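Local coordinates for protein predicted acyltransferase with acyl-CoA N-acyltransferase domain (Escherichia coli, PDB 4RS2) that binds coenzyme A and probably transfers acyl groups as a GNAT-family N-acyltransferase, and when overexpressed suppresses silencing by small RNAs, at residues Ala32-Ser37 with Met90-Val95. Sequence-based numbering, arbitrary orientation. Where two conformers were deposited one is given.
With COA (coenzyme A), chain C.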
# COMPACT_ATOMS: atom_id res chain seq x y z
N ALA A 32 13.25 -8.56 -4.45
CA ALA A 32 14.15 -9.08 -3.45
C ALA A 32 13.74 -8.56 -2.10
O ALA A 32 13.77 -9.30 -1.12
CB ALA A 32 15.59 -8.72 -3.78
N LEU A 33 13.39 -7.28 -2.03
CA LEU A 33 12.89 -6.72 -0.77
C LEU A 33 11.65 -7.45 -0.25
O LEU A 33 11.54 -7.76 0.96
CB LEU A 33 12.56 -5.24 -0.94
CG LEU A 33 11.93 -4.57 0.26
CD1 LEU A 33 12.88 -4.44 1.45
CD2 LEU A 33 11.45 -3.21 -0.21
N LEU A 34 10.71 -7.73 -1.15
CA LEU A 34 9.47 -8.39 -0.73
C LEU A 34 9.71 -9.82 -0.30
O LEU A 34 9.11 -10.29 0.68
CB LEU A 34 8.41 -8.31 -1.85
CG LEU A 34 7.97 -6.85 -2.16
CD1 LEU A 34 7.03 -6.82 -3.34
CD2 LEU A 34 7.36 -6.18 -0.96
N ARG A 35 10.61 -10.52 -0.97
CA ARG A 35 10.90 -11.90 -0.58
C ARG A 35 11.58 -12.02 0.76
O ARG A 35 11.36 -13.00 1.50
CB ARG A 35 11.74 -12.58 -1.64
CG ARG A 35 10.97 -12.85 -2.91
CD ARG A 35 11.76 -13.61 -3.96
NE ARG A 35 10.91 -13.88 -5.11
CZ ARG A 35 10.20 -14.99 -5.30
NH1 ARG A 35 10.28 -16.01 -4.44
NH2 ARG A 35 9.41 -15.10 -6.36
N ARG A 36 12.42 -11.04 1.07
CA ARG A 36 13.16 -11.06 2.32
C ARG A 36 12.39 -10.49 3.50
O ARG A 36 12.68 -10.85 4.63
CB ARG A 36 14.55 -10.42 2.17
CG ARG A 36 14.62 -8.92 1.95
CD ARG A 36 16.09 -8.46 1.97
NE ARG A 36 16.22 -7.04 1.69
CZ ARG A 36 16.35 -6.49 0.47
NH1 ARG A 36 16.38 -7.25 -0.62
NH2 ARG A 36 16.45 -5.19 0.34
N SER A 37 11.37 -9.67 3.21
CA SER A 37 10.61 -8.95 4.25
C SER A 37 9.37 -9.63 4.78
O SER A 37 8.94 -9.33 5.90
CB SER A 37 10.19 -7.59 3.72
OG SER A 37 11.32 -6.79 3.49
N MET A 90 -4.19 -0.50 -0.79
CA MET A 90 -2.76 -0.41 -0.53
C MET A 90 -2.21 -1.74 -0.04
O MET A 90 -2.71 -2.30 0.92
CB MET A 90 -2.53 0.67 0.54
CG MET A 90 -1.09 0.95 0.84
SD MET A 90 -0.91 2.38 1.93
CE MET A 90 -1.34 1.67 3.49
N ALA A 91 -1.19 -2.25 -0.73
CA ALA A 91 -0.54 -3.51 -0.40
C ALA A 91 0.42 -3.85 -1.50
O ALA A 91 0.11 -3.63 -2.67
CB ALA A 91 -1.54 -4.66 -0.27
N PRO A 92 1.61 -4.33 -1.17
CA PRO A 92 2.17 -4.47 0.17
C PRO A 92 2.86 -3.20 0.61
O PRO A 92 2.88 -2.21 -0.13
CB PRO A 92 3.23 -5.56 -0.00
CG PRO A 92 3.69 -5.43 -1.39
CD PRO A 92 2.56 -4.82 -2.19
N LEU A 93 3.36 -3.22 1.85
CA LEU A 93 4.11 -2.15 2.46
C LEU A 93 5.28 -2.80 3.15
O LEU A 93 5.10 -3.65 4.03
CB LEU A 93 3.27 -1.38 3.48
CG LEU A 93 4.02 -0.34 4.30
CD1 LEU A 93 4.54 0.74 3.39
CD2 LEU A 93 3.11 0.26 5.39
N ALA A 94 6.49 -2.41 2.78
CA ALA A 94 7.67 -3.02 3.34
C ALA A 94 8.83 -2.07 3.46
O ALA A 94 9.06 -1.26 2.58
CB ALA A 94 8.07 -4.22 2.50
N VAL A 95 9.54 -2.21 4.57
CA VAL A 95 10.81 -1.51 4.75
C VAL A 95 11.87 -2.53 5.14
O VAL A 95 11.63 -3.41 5.99
CB VAL A 95 10.67 -0.40 5.80
CG1 VAL A 95 12.03 0.18 6.16
CG2 VAL A 95 9.69 0.67 5.34
N1A COA C . 2.85 -2.60 14.70
C2A COA C . 2.41 -1.37 15.07
N3A COA C . 3.07 -0.24 14.75
C4A COA C . 4.20 -0.31 14.00
C5A COA C . 4.73 -1.60 13.57
C6A COA C . 3.96 -2.78 13.96
N6A COA C . 4.41 -4.00 13.56
N7A COA C . 5.85 -1.36 12.88
C8A COA C . 6.03 -0.02 12.86
N9A COA C . 5.08 0.59 13.56
C1B COA C . 4.92 2.03 13.74
C2B COA C . 6.15 2.77 14.22
O2B COA C . 6.37 2.61 15.63
C3B COA C . 5.81 4.18 13.81
O3B COA C . 4.86 4.74 14.73
P3B COA C . 4.53 6.32 14.77
O7A COA C . 5.13 6.97 13.54
O8A COA C . 3.06 6.45 14.89
O9A COA C . 5.20 6.77 16.03
C4B COA C . 5.10 3.97 12.47
O4B COA C . 4.67 2.60 12.44
C5B COA C . 5.98 4.26 11.28
O5B COA C . 7.22 3.57 11.42
P1A COA C . 8.36 3.54 10.29
O1A COA C . 9.71 3.69 10.92
O2A COA C . 7.90 4.44 9.18
O3A COA C . 8.24 2.03 9.73
P2A COA C . 9.15 0.74 10.03
O4A COA C . 10.53 0.92 9.56
O5A COA C . 9.01 0.31 11.48
O6A COA C . 8.43 -0.30 9.04
CBP COA C . 6.95 -2.13 8.45
CCP COA C . 7.20 -0.95 9.37
CDP COA C . 5.66 -2.84 8.84
CEP COA C . 6.81 -1.55 7.05
CAP COA C . 8.17 -3.06 8.56
OAP COA C . 8.32 -3.55 9.91
C9P COA C . 8.15 -4.23 7.60
O9P COA C . 8.50 -4.12 6.42
N8P COA C . 7.79 -5.40 8.14
C7P COA C . 7.82 -6.63 7.37
C6P COA C . 6.54 -6.78 6.57
C5P COA C . 5.38 -6.99 7.51
O5P COA C . 4.61 -6.08 7.77
N4P COA C . 5.26 -8.20 8.03
C3P COA C . 4.13 -8.60 8.84
C2P COA C . 3.52 -9.90 8.31
S1P COA C . 1.71 -9.84 8.39
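Pro-92, which follows a cis peptide bond, turns its ring toward the helix and meets Leu-34 there. Its CG lies 3.8 Å from Leu-34 CD2, and the two side chains cross at about a right angle. The CG of Leu-34 stands anti to its carbonyl carbon (chi1 -64°), and from there both methyls reach the proline ring. CD2 of the same leucine also touches Ala-94 CB at 4.0 Å. The small Ala-94 methyl is shared by three helix residues. Leu-33 brings CD2 to within 4.4 Å of Ala-94 CB, and Ser-37 reaches that methyl with its own CB. Leu-33 CD1 packs against the backbone of Val-95.

The axes of helix segment 32-37 and strand segment 90-95 pass nearly at right angles, 8.7 Å apart at their closest. Helix 42-53 adds Val-47 against both Leu-34 and Pro-92. On the other side of the sheet, helix 104-118 packs on Leu-93 and Val-95.

The Ser-37 hydroxyl does not bond to the strand. OG donates to Leu-33 O one turn back, over 2.7 Å. The donor sits 31° out of the carbonyl plane. This bond helps fix the rotation of the side chain and satisfies the hydroxyl within the helix, where the backbone bond from Ser-37 N to the same oxygen is weak.

Coenzyme A lies beside this junction. Val-95 N donates to O9P of the pantetheine arm over 2.9 Å at 170°, almost straight. Bonding of the pantetheine arm to this strand is a hallmark of the GNAT fold. Ser-37 O approaches C7P of the cofactor at 3.3 Å. The chemistry is therefore divided: apolar side chains join helix to strand, while backbone polar atoms at the edge of the contact face the cofactor, with Val-95 N holding its pantetheine carbonyl.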